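Long-range contacts in RNA polymerase II subunit A C-terminal domain phosphatase SSU72 (Homo sapiens, PDB 4H3K), which removes phosphate from phosphoserine and phosphothreonine in the C-terminal domain of RNA polymerase II and takes part in pre-mRNA 3'-end processing: residues S33-N37 and K112-E116; F118-K122 and D142-R146; L127-E133 and V154-D160. The protein carries 1 engineered substitution. All blocks are in the same frame, centred on the assembly; numbering follows the deposited sequence.

Contact 1: residues S33-N37 and K112-E116; sequences SSNQN and KPRPE. With PO4 (phosphate ion), chain F.
Asn35 leans on Pro115: the CB atoms of these two residues lie 3.9 Å apart, and together they account for most of the surface buried between loop 33-37 and loop 112-116. Asn35 sits in the left-handed region of the backbone map, and with its CG trans to the main-chain N (chi1 -164°) the amide reaches away from the phosphate, into the second loop. There Asn35 CG comes to 3.7 Å from Lys112 NZ, the lysine arriving from the opposite direction. Pro115 also packs its CB against Ser34 O at 3.7 Å, and its CG comes up obliquely to the amide end of Gln36.

Lys112 is stretched out beyond CG, which carries NZ to a salt bridge with Glu116 OE2 at 2.7 Å on the anti lone pair of that oxygen. NZ is also hydrogen-bonded to Ser55, while the other carboxylate oxygen of Glu116 pairs with Arg54. These salt bridges and the bond to Ser55 link the loop 112-116 to strand 52-57.

The other side of 33-37 wraps a phosphate ion. Ser33 N and Ser34 N both donate to its O4, and Gln36 N gives O1 a short bond of 2.7 Å that is almost straight (171°). Asn37 N reaches the same O1 at 3.0 Å. Ser32 OG and Arg38 NE complete the grip. This cradle of backbone N-H groups between strand 27-32 and helix 38-48 is the phosphate-binding loop (P-loop) of the CX5R phosphatase motif. Ser32, probably the engineered substitution, stands where the motif has its cysteine, and Arg38 supplies the closing arginine.

Contact 2: residues F118-K122 and D142-R146; sequences FQNCK and DLNSR
NH2 of Arg146 is the meeting point of three oxygens: Asp142 OD2, Phe118 O and Cys121 O. The strong partner is on its own segment, Asp142 OD2 at 2.6 Å, a salt bridge met on the syn side and 26° out of the carboxylate plane. The other two bonds cross to 118-122 and are weak, NH2 lying 3.3 Å from Phe118 O, at the edge of the guanidinium. Cys121 O is shared, since NH1 of Arg146 also reaches it, weakly, at 3.0 Å. The arginine thus ties the C-terminal end of helix 133-145, the crossover helix of a beta-alpha-beta unit, to the 3-10 turn 118-120 and the residue after it.

Arg146 is fully extended from CG to NE, and this straight chain carries the guanidinium to the carbonyls of 118-122. Leu143 CD2 lies over the centre of one face of the guanidinium, 3.8 Å above its plane. The same methyl touches Phe118 CZ at 4.0 Å, the two side chains crossing at about a right angle; both also pack on Ile128 of strand 127-130, so the apolar layer runs on into the sheet.

Asp142 does double duty. A chi1 of -172° swings its carboxylate out toward the turn, opposite its own backbone nitrogen, with its plane 76° from that of the Phe118 ring. OD2 rests 3.4 Å from Phe118 CD2, while the aliphatic part of Gln119 lies against the carboxylate. On the backbone of the same residue, Asp142 O takes both Ser145 N and, at 2.8 Å, Ser145 OG, which arrive from the same face of its plane.

Contact 3: residues L127-E133 and V154-D160; sequences LILTCEE and VHVVNVD
Strands 127-130 and 154-159 run side by side and parallel, their axes 4.7 Å apart and their directions differing by 20°. Leu127 pairs with His155, Ile128 with Val156, Leu129 with Val157 and Thr130 with Asn158. The bonding is the staggered ladder of a parallel sheet: Ile128 N donates to His155 O at 2.8 Å, Val157 N to Ile128 O, Thr130 N to Val157 O, and Val159 N to Thr130 O at 3.0 Å. All four are nearly straight, and CA-H groups of Leu127 and Leu129 add close contacts to the same carbonyls.

Leu127, Leu129 and Val157 share one face of the sheet, where the two leucines also pack on helix 165-184. Leu127 CD1 meets Val157 CG2 at 3.9 Å, while Leu129 lies alongside Val157 and sets its CD2 3.9 Å from Val157 CB. On the other face, under helix 133-145, Ile128 CD1 touches Val154 CG2 at 3.7 Å. Here too Thr130 and Asn158 cross at about a right angle; Thr130 OG1, held between its own N and carbonyl carbon (chi1 63°), lies 3.4 Å from Asn158 CB.

Past the strands the two chains stay close. Asp160 OD1 takes a weak bond from Glu133 N, 2.9 Å away, at the first turn of the helix. Strand, helix 133-145 and strand make a beta-alpha-beta crossover, and the chemistry changes along it: an apolar core zipped by backbone bonds gives way to polar and acidic groups at the C-terminal ends of the strands, where Cys131 lies near a bound phosphate ion. Glu132 has a basic partner in Arg38 and Glu133 one on another protein chain, while Asp160 faces the helix start, whose N-H groups probably help to offset its charge.

Overall arrangement
Contacts 1 and 3 lie beside the phosphate pocket, and contact 2 lies away from it. Contact 1 holds the ion itself; contact 3 flanks it, with the side chain of Cys131 about 6 Å away, although the centres of contacts 1 and 3 are about 17 Å apart, on opposite sides of the chain's centre. Contact 2 lies toward the far end of helix 133-145, its centre about 17 Å from that of contact 1; its first segment follows 112-116 almost at once in the sequence, though the two contacts do not otherwise touch. Contacts 2 and 3 alternate along the chain and touch: Leu143 CD1 packs on Ile128 CD1 at 3.7 Å, so turn, helix and sheet share one apolar layer.

Contact 1: residues S33-N37 and K112-E116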
loop_
_atom_site.group_PDB
_atom_site.type_symbol
_atom_site.label_atom_id
_atom_site.label_comp_id
_atom_site.label_asym_id
_atom_site.label_seq_id
_atom_site.Cartn_x
_atom_site.Cartn_y
_atom_site.Cartn_z
ATOM N N SER B 33 9.158 -5.400 -19.187
ATOM C CA SER B 33 9.388 -4.106 -19.848
ATOM C C SER B 33 8.377 -3.794 -20.938
ATOM O O SER B 33 7.753 -2.715 -20.946
ATOM C CB SER B 33 10.818 -4.015 -20.360
ATOM O OG SER B 33 11.017 -2.689 -20.782
ATOM N N SER B 34 8.174 -4.759 -21.829
ATOM C CA SER B 34 7.303 -4.584 -22.991
ATOM C C SER B 34 5.935 -5.263 -22.851
ATOM O O SER B 34 5.105 -5.112 -23.731
ATOM C CB SER B 34 8.007 -5.115 -24.234
ATOM O OG SER B 34 9.198 -4.369 -24.466
ATOM N N ASN B 35 5.715 -5.999 -21.749
ATOM C CA ASN B 35 4.515 -6.867 -21.566
ATOM C C ASN B 35 4.300 -7.759 -22.794
ATOM O O ASN B 35 3.184 -7.847 -23.357
ATOM C CB ASN B 35 3.277 -6.027 -21.254
ATOM C CG ASN B 35 2.134 -6.834 -20.684
ATOM O OD1 ASN B 35 2.298 -7.952 -20.108
ATOM N ND2 ASN B 35 0.959 -6.273 -20.803
ATOM N N GLN B 36 5.375 -8.429 -23.201
ATOM C CA GLN B 36 5.317 -9.313 -24.380
ATOM C C GLN B 36 5.723 -10.746 -24.047
ATOM O O GLN B 36 5.117 -11.692 -24.546
ATOM C CB GLN B 36 6.265 -8.812 -25.452
ATOM C CG GLN B 36 5.794 -7.547 -26.158
ATOM C CD GLN B 36 4.568 -7.830 -27.036
ATOM O OE1 GLN B 36 4.224 -8.979 -27.277
ATOM N NE2 GLN B 36 3.903 -6.780 -27.486
ATOM N N ASN B 37 6.771 -10.875 -23.220
ATOM C CA ASN B 37 7.468 -12.138 -23.049
ATOM C C ASN B 37 7.475 -12.630 -21.586
ATOM O O ASN B 37 6.694 -13.489 -21.244
ATOM C CB ASN B 37 8.889 -12.034 -23.653
ATOM C CG ASN B 37 9.714 -13.315 -23.479
ATOM O OD1 ASN B 37 10.943 -13.270 -23.325
ATOM N ND2 ASN B 37 9.052 -14.442 -23.521
ATOM N N LYS B 112 -5.263 -11.394 -23.894
ATOM C CA LYS B 112 -5.812 -10.055 -23.835
ATOM C C LYS B 112 -5.438 -9.330 -25.119
ATOM O O LYS B 112 -4.519 -9.746 -25.811
ATOM C CB LYS B 112 -5.282 -9.309 -22.591
ATOM C CG LYS B 112 -3.795 -9.011 -22.634
ATOM C CD LYS B 112 -3.322 -8.476 -21.276
ATOM C CE LYS B 112 -1.922 -7.908 -21.367
ATOM N NZ LYS B 112 -1.464 -7.320 -20.037
ATOM N N PRO B 113 -6.151 -8.248 -25.451
ATOM C CA PRO B 113 -5.938 -7.719 -26.808
ATOM C C PRO B 113 -4.660 -6.891 -27.025
ATOM O O PRO B 113 -4.136 -6.860 -28.145
ATOM C CB PRO B 113 -7.192 -6.883 -27.060
ATOM C CG PRO B 113 -7.671 -6.492 -25.721
ATOM C CD PRO B 113 -7.289 -7.599 -24.772
ATOM N N ARG B 114 -4.144 -6.237 -25.983
ATOM C CA ARG B 114 -2.929 -5.432 -26.124
ATOM C C ARG B 114 -2.067 -5.382 -24.865
ATOM O O ARG B 114 -2.562 -5.617 -23.757
ATOM C CB ARG B 114 -3.252 -4.001 -26.602
ATOM C CG ARG B 114 -4.113 -3.213 -25.652
ATOM C CD ARG B 114 -4.194 -1.734 -26.019
ATOM N NE ARG B 114 -4.637 -0.986 -24.844
ATOM C CZ ARG B 114 -3.838 -0.493 -23.886
ATOM N NH1 ARG B 114 -2.509 -0.610 -23.946
ATOM N NH2 ARG B 114 -4.379 0.144 -22.861
ATOM N N PRO B 115 -0.760 -5.108 -25.038
ATOM C CA PRO B 115 0.097 -4.933 -23.863
ATOM C C PRO B 115 -0.401 -3.734 -23.050
ATOM O O PRO B 115 -0.987 -2.819 -23.620
ATOM C CB PRO B 115 1.471 -4.667 -24.473
ATOM C CG PRO B 115 1.197 -4.094 -25.823
ATOM C CD PRO B 115 -0.017 -4.890 -26.295
ATOM N N GLU B 116 -0.213 -3.772 -21.733
ATOM C CA GLU B 116 -0.682 -2.713 -20.849
ATOM C C GLU B 116 0.481 -2.065 -20.088
ATOM O O GLU B 116 1.356 -2.774 -19.582
ATOM C CB GLU B 116 -1.720 -3.266 -19.859
ATOM C CG GLU B 116 -2.984 -3.833 -20.563
ATOM C CD GLU B 116 -3.850 -4.642 -19.629
ATOM O OE1 GLU B 116 -4.896 -4.129 -19.226
ATOM O OE2 GLU B 116 -3.497 -5.778 -19.276
HETATM P P PO4 F . 9.208 -8.470 -21.951
HETATM O O1 PO4 F . 7.715 -8.441 -21.837
HETATM O O2 PO4 F . 9.645 -8.583 -23.420
HETATM O O3 PO4 F . 9.798 -9.660 -21.219
HETATM O O4 PO4 F . 9.859 -7.248 -21.370
#

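Contact 2: residues F118-K122 and D142-R146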
loop_
_atom_site.group_PDB
_atom_site.type_symbol
_atom_site.label_atom_id
_atom_site.label_comp_id
_atom_site.label_asym_id
_atom_site.label_seq_id
_atom_site.Cartn_x
_atom_site.Cartn_y
_atom_site.Cartn_z
ATOM N N PHE B 118 1.980 -0.395 -16.944
ATOM C CA PHE B 118 1.781 -0.347 -15.488
ATOM C C PHE B 118 1.396 1.059 -14.981
ATOM O O PHE B 118 0.507 1.225 -14.139
ATOM C CB PHE B 118 3.066 -0.777 -14.777
ATOM C CG PHE B 118 2.917 -0.881 -13.291
ATOM C CD1 PHE B 118 2.474 -2.067 -12.707
ATOM C CD2 PHE B 118 3.241 0.195 -12.473
ATOM C CE1 PHE B 118 2.333 -2.160 -11.313
ATOM C CE2 PHE B 118 3.118 0.114 -11.099
ATOM C CZ PHE B 118 2.651 -1.067 -10.511
ATOM N N GLN B 119 2.104 2.059 -15.481
ATOM C CA GLN B 119 1.913 3.427 -14.999
ATOM C C GLN B 119 0.503 3.951 -15.305
ATOM O O GLN B 119 0.089 4.957 -14.728
ATOM C CB GLN B 119 3.000 4.362 -15.547
ATOM C CG GLN B 119 4.418 3.998 -15.099
ATOM C CD GLN B 119 5.198 3.048 -16.035
ATOM O OE1 GLN B 119 6.411 3.138 -16.092
ATOM N NE2 GLN B 119 4.513 2.153 -16.743
ATOM N N ASN B 120 -0.236 3.259 -16.181
ATOM C CA ASN B 120 -1.615 3.672 -16.543
ATOM C C ASN B 120 -2.710 3.002 -15.768
ATOM O O ASN B 120 -3.855 3.447 -15.825
ATOM C CB ASN B 120 -1.926 3.428 -18.021
ATOM C CG ASN B 120 -1.091 4.266 -18.937
ATOM O OD1 ASN B 120 -0.640 5.365 -18.576
ATOM N ND2 ASN B 120 -0.855 3.749 -20.138
ATOM N N CYS B 121 -2.389 1.916 -15.081
ATOM C CA CYS B 121 -3.426 1.171 -14.370
ATOM C C CYS B 121 -3.561 1.615 -12.921
ATOM O O CYS B 121 -2.619 2.157 -12.338
ATOM C CB CYS B 121 -3.175 -0.337 -14.436
ATOM S SG CYS B 121 -4.607 -1.331 -13.934
ATOM N N LYS B 122 -4.732 1.324 -12.357
ATOM C CA LYS B 122 -5.161 1.790 -11.035
ATOM C C LYS B 122 -5.714 0.643 -10.157
ATOM O O LYS B 122 -6.413 0.897 -9.167
ATOM C CB LYS B 122 -6.241 2.868 -11.211
ATOM C CG LYS B 122 -7.486 2.421 -12.061
ATOM C CD LYS B 122 -7.126 1.422 -13.206
ATOM C CE LYS B 122 -8.005 1.591 -14.444
ATOM N NZ LYS B 122 -9.071 0.544 -14.485
ATOM N N ASP B 142 6.881 4.746 -9.709
ATOM C CA ASP B 142 5.487 5.034 -9.985
ATOM C C ASP B 142 4.622 5.003 -8.692
ATOM O O ASP B 142 3.977 5.984 -8.350
ATOM C CB ASP B 142 4.946 4.026 -10.999
ATOM C CG ASP B 142 3.574 4.382 -11.481
ATOM O OD1 ASP B 142 3.296 5.583 -11.608
ATOM O OD2 ASP B 142 2.757 3.485 -11.728
ATOM N N LEU B 143 4.589 3.872 -7.990
ATOM C CA LEU B 143 3.742 3.770 -6.793
ATOM C C LEU B 143 4.119 4.766 -5.694
ATOM O O LEU B 143 3.247 5.280 -4.984
ATOM C CB LEU B 143 3.806 2.339 -6.228
ATOM C CG LEU B 143 3.315 1.249 -7.191
ATOM C CD1 LEU B 143 3.514 -0.156 -6.576
ATOM C CD2 LEU B 143 1.816 1.504 -7.603
ATOM N N ASN B 144 5.413 5.049 -5.551
ATOM C CA ASN B 144 5.859 6.006 -4.535
ATOM C C ASN B 144 5.468 7.449 -4.887
ATOM O O ASN B 144 5.441 8.306 -4.012
ATOM C CB ASN B 144 7.380 5.922 -4.309
ATOM C CG ASN B 144 7.852 6.810 -3.137
ATOM O OD1 ASN B 144 7.535 6.544 -1.975
ATOM N ND2 ASN B 144 8.611 7.863 -3.449
ATOM N N SER B 145 5.176 7.717 -6.150
ATOM C CA SER B 145 4.728 9.060 -6.572
ATOM C C SER B 145 3.181 9.200 -6.602
ATOM O O SER B 145 2.667 10.278 -6.834
ATOM C CB SER B 145 5.322 9.395 -7.936
ATOM O OG SER B 145 4.697 8.582 -8.906
ATOM N N ARG B 146 2.445 8.112 -6.345
ATOM C CA ARG B 146 0.978 8.202 -6.180
ATOM C C ARG B 146 0.622 8.558 -4.736
ATOM O O ARG B 146 1.231 8.040 -3.811
ATOM C CB ARG B 146 0.303 6.871 -6.561
ATOM C CG ARG B 146 0.582 6.419 -8.000
ATOM C CD ARG B 146 -0.120 5.100 -8.329
ATOM N NE ARG B 146 0.332 4.548 -9.607
ATOM C CZ ARG B 146 -0.246 3.534 -10.246
ATOM N NH1 ARG B 146 -1.314 2.938 -9.735
ATOM N NH2 ARG B 146 0.259 3.087 -11.390
#

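Contact 3: residues L127-E133 and V154-D160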
loop_
_atom_site.group_PDB
_atom_site.type_symbol
_atom_site.label_atom_id
_atom_site.label_comp_id
_atom_site.label_asym_id
_atom_site.label_seq_id
_atom_site.Cartn_x
_atom_site.Cartn_y
_atom_site.Cartn_z
ATOM N N LEU B 127 0.542 -8.561 -4.324
ATOM C CA LEU B 127 1.933 -8.881 -4.652
ATOM C C LEU B 127 2.218 -8.501 -6.078
ATOM O O LEU B 127 1.450 -8.851 -6.976
ATOM C CB LEU B 127 2.207 -10.373 -4.446
ATOM C CG LEU B 127 3.571 -10.892 -4.921
ATOM C CD1 LEU B 127 4.699 -10.217 -4.095
ATOM C CD2 LEU B 127 3.643 -12.419 -4.820
ATOM N N ILE B 128 3.293 -7.733 -6.275
ATOM C CA ILE B 128 3.709 -7.344 -7.619
ATOM C C ILE B 128 5.076 -7.958 -7.842
ATOM O O ILE B 128 5.992 -7.700 -7.077
ATOM C CB ILE B 128 3.761 -5.798 -7.812
ATOM C CG1 ILE B 128 2.369 -5.154 -7.534
ATOM C CG2 ILE B 128 4.331 -5.464 -9.208
ATOM C CD1 ILE B 128 2.372 -3.550 -7.429
ATOM N N LEU B 129 5.210 -8.757 -8.894
ATOM C CA LEU B 129 6.476 -9.377 -9.234
ATOM C C LEU B 129 7.026 -8.726 -10.480
ATOM O O LEU B 129 6.319 -8.637 -11.494
ATOM C CB LEU B 129 6.265 -10.850 -9.496
ATOM C CG LEU B 129 5.844 -11.570 -8.203
ATOM C CD1 LEU B 129 4.955 -12.695 -8.507
ATOM C CD2 LEU B 129 7.084 -12.078 -7.521
ATOM N N THR B 130 8.287 -8.304 -10.426
ATOM C CA THR B 130 8.924 -7.683 -11.580
ATOM C C THR B 130 10.001 -8.613 -12.098
ATOM O O THR B 130 10.540 -9.426 -11.342
ATOM C CB THR B 130 9.492 -6.273 -11.241
ATOM O OG1 THR B 130 10.519 -6.388 -10.246
ATOM C CG2 THR B 130 8.371 -5.376 -10.669
ATOM N N CYS B 131 10.321 -8.494 -13.395
ATOM C CA CYS B 131 11.169 -9.462 -14.074
ATOM C C CYS B 131 12.597 -8.966 -14.342
ATOM O O CYS B 131 13.357 -9.669 -14.965
ATOM C CB CYS B 131 10.498 -9.939 -15.379
ATOM S SG CYS B 131 8.849 -10.675 -15.081
ATOM N N GLU B 132 12.936 -7.756 -13.875
ATOM C CA GLU B 132 14.297 -7.249 -13.844
ATOM C C GLU B 132 14.376 -5.966 -13.055
ATOM O O GLU B 132 13.380 -5.251 -12.897
ATOM C CB GLU B 132 14.925 -7.047 -15.249
ATOM C CG GLU B 132 14.353 -5.917 -16.048
ATOM C CD GLU B 132 15.131 -5.729 -17.362
ATOM O OE1 GLU B 132 14.854 -6.467 -18.310
ATOM O OE2 GLU B 132 16.037 -4.885 -17.406
ATOM N N GLU B 133 15.571 -5.680 -12.538
ATOM C CA GLU B 133 15.709 -4.598 -11.571
ATOM C C GLU B 133 15.273 -3.222 -12.107
ATOM O O GLU B 133 14.699 -2.409 -11.371
ATOM C CB GLU B 133 17.147 -4.553 -11.036
ATOM C CG GLU B 133 17.287 -3.598 -9.905
ATOM C CD GLU B 133 18.690 -3.560 -9.337
ATOM O OE1 GLU B 133 19.480 -4.437 -9.695
ATOM O OE2 GLU B 133 19.002 -2.653 -8.535
ATOM N N VAL B 154 1.432 -2.892 -0.528
ATOM C CA VAL B 154 1.597 -3.868 -1.589
ATOM C C VAL B 154 3.077 -4.285 -1.635
ATOM O O VAL B 154 3.973 -3.450 -1.654
ATOM C CB VAL B 154 1.011 -3.418 -2.995
ATOM C CG1 VAL B 154 1.612 -2.087 -3.489
ATOM C CG2 VAL B 154 1.190 -4.527 -4.057
ATOM N N HIS B 155 3.310 -5.593 -1.595
ATOM C CA HIS B 155 4.655 -6.159 -1.650
ATOM C C HIS B 155 5.128 -6.246 -3.084
ATOM O O HIS B 155 4.383 -6.713 -3.962
ATOM C CB HIS B 155 4.652 -7.532 -0.947
ATOM C CG HIS B 155 4.668 -7.399 0.538
ATOM N ND1 HIS B 155 3.568 -6.982 1.255
ATOM C CD2 HIS B 155 5.694 -7.458 1.426
ATOM C CE1 HIS B 155 3.894 -6.874 2.533
ATOM N NE2 HIS B 155 5.175 -7.182 2.661
ATOM N N VAL B 156 6.343 -5.749 -3.325
ATOM C CA VAL B 156 6.922 -5.748 -4.648
ATOM C C VAL B 156 8.226 -6.573 -4.573
ATOM O O VAL B 156 9.112 -6.294 -3.751
ATOM C CB VAL B 156 7.242 -4.303 -5.132
ATOM C CG1 VAL B 156 7.817 -4.348 -6.548
ATOM C CG2 VAL B 156 5.989 -3.374 -5.060
ATOM N N VAL B 157 8.315 -7.599 -5.413
ATOM C CA VAL B 157 9.457 -8.509 -5.401
ATOM C C VAL B 157 10.020 -8.566 -6.807
ATOM O O VAL B 157 9.269 -8.709 -7.789
ATOM C CB VAL B 157 9.071 -9.917 -4.915
ATOM C CG1 VAL B 157 10.241 -10.904 -5.050
ATOM C CG2 VAL B 157 8.533 -9.855 -3.430
ATOM N N ASN B 158 11.344 -8.477 -6.899
ATOM C CA ASN B 158 12.028 -8.645 -8.182
ATOM C C ASN B 158 12.711 -9.982 -8.318
ATOM O O ASN B 158 13.314 -10.452 -7.348
ATOM C CB ASN B 158 13.093 -7.560 -8.373
ATOM C CG ASN B 158 13.690 -7.580 -9.755
ATOM O OD1 ASN B 158 12.996 -7.330 -10.756
ATOM N ND2 ASN B 158 14.979 -7.909 -9.833
ATOM N N VAL B 159 12.648 -10.565 -9.523
ATOM C CA VAL B 159 13.595 -11.626 -9.932
ATOM C C VAL B 159 14.157 -11.241 -11.289
ATOM O O VAL B 159 13.385 -11.025 -12.199
ATOM C CB VAL B 159 12.954 -12.987 -10.301
ATOM C CG1 VAL B 159 14.012 -14.139 -10.158
ATOM C CG2 VAL B 159 11.666 -13.249 -9.646
ATOM N N ASP B 160 15.480 -11.188 -11.437
ATOM C CA ASP B 160 16.069 -10.938 -12.741
ATOM C C ASP B 160 15.846 -12.113 -13.693
ATOM O O ASP B 160 16.381 -13.199 -13.503
ATOM C CB ASP B 160 17.552 -10.582 -12.657
ATOM C CG ASP B 160 17.794 -9.105 -12.322
ATOM O OD1 ASP B 160 16.843 -8.314 -12.173
ATOM O OD2 ASP B 160 18.972 -8.738 -12.195
#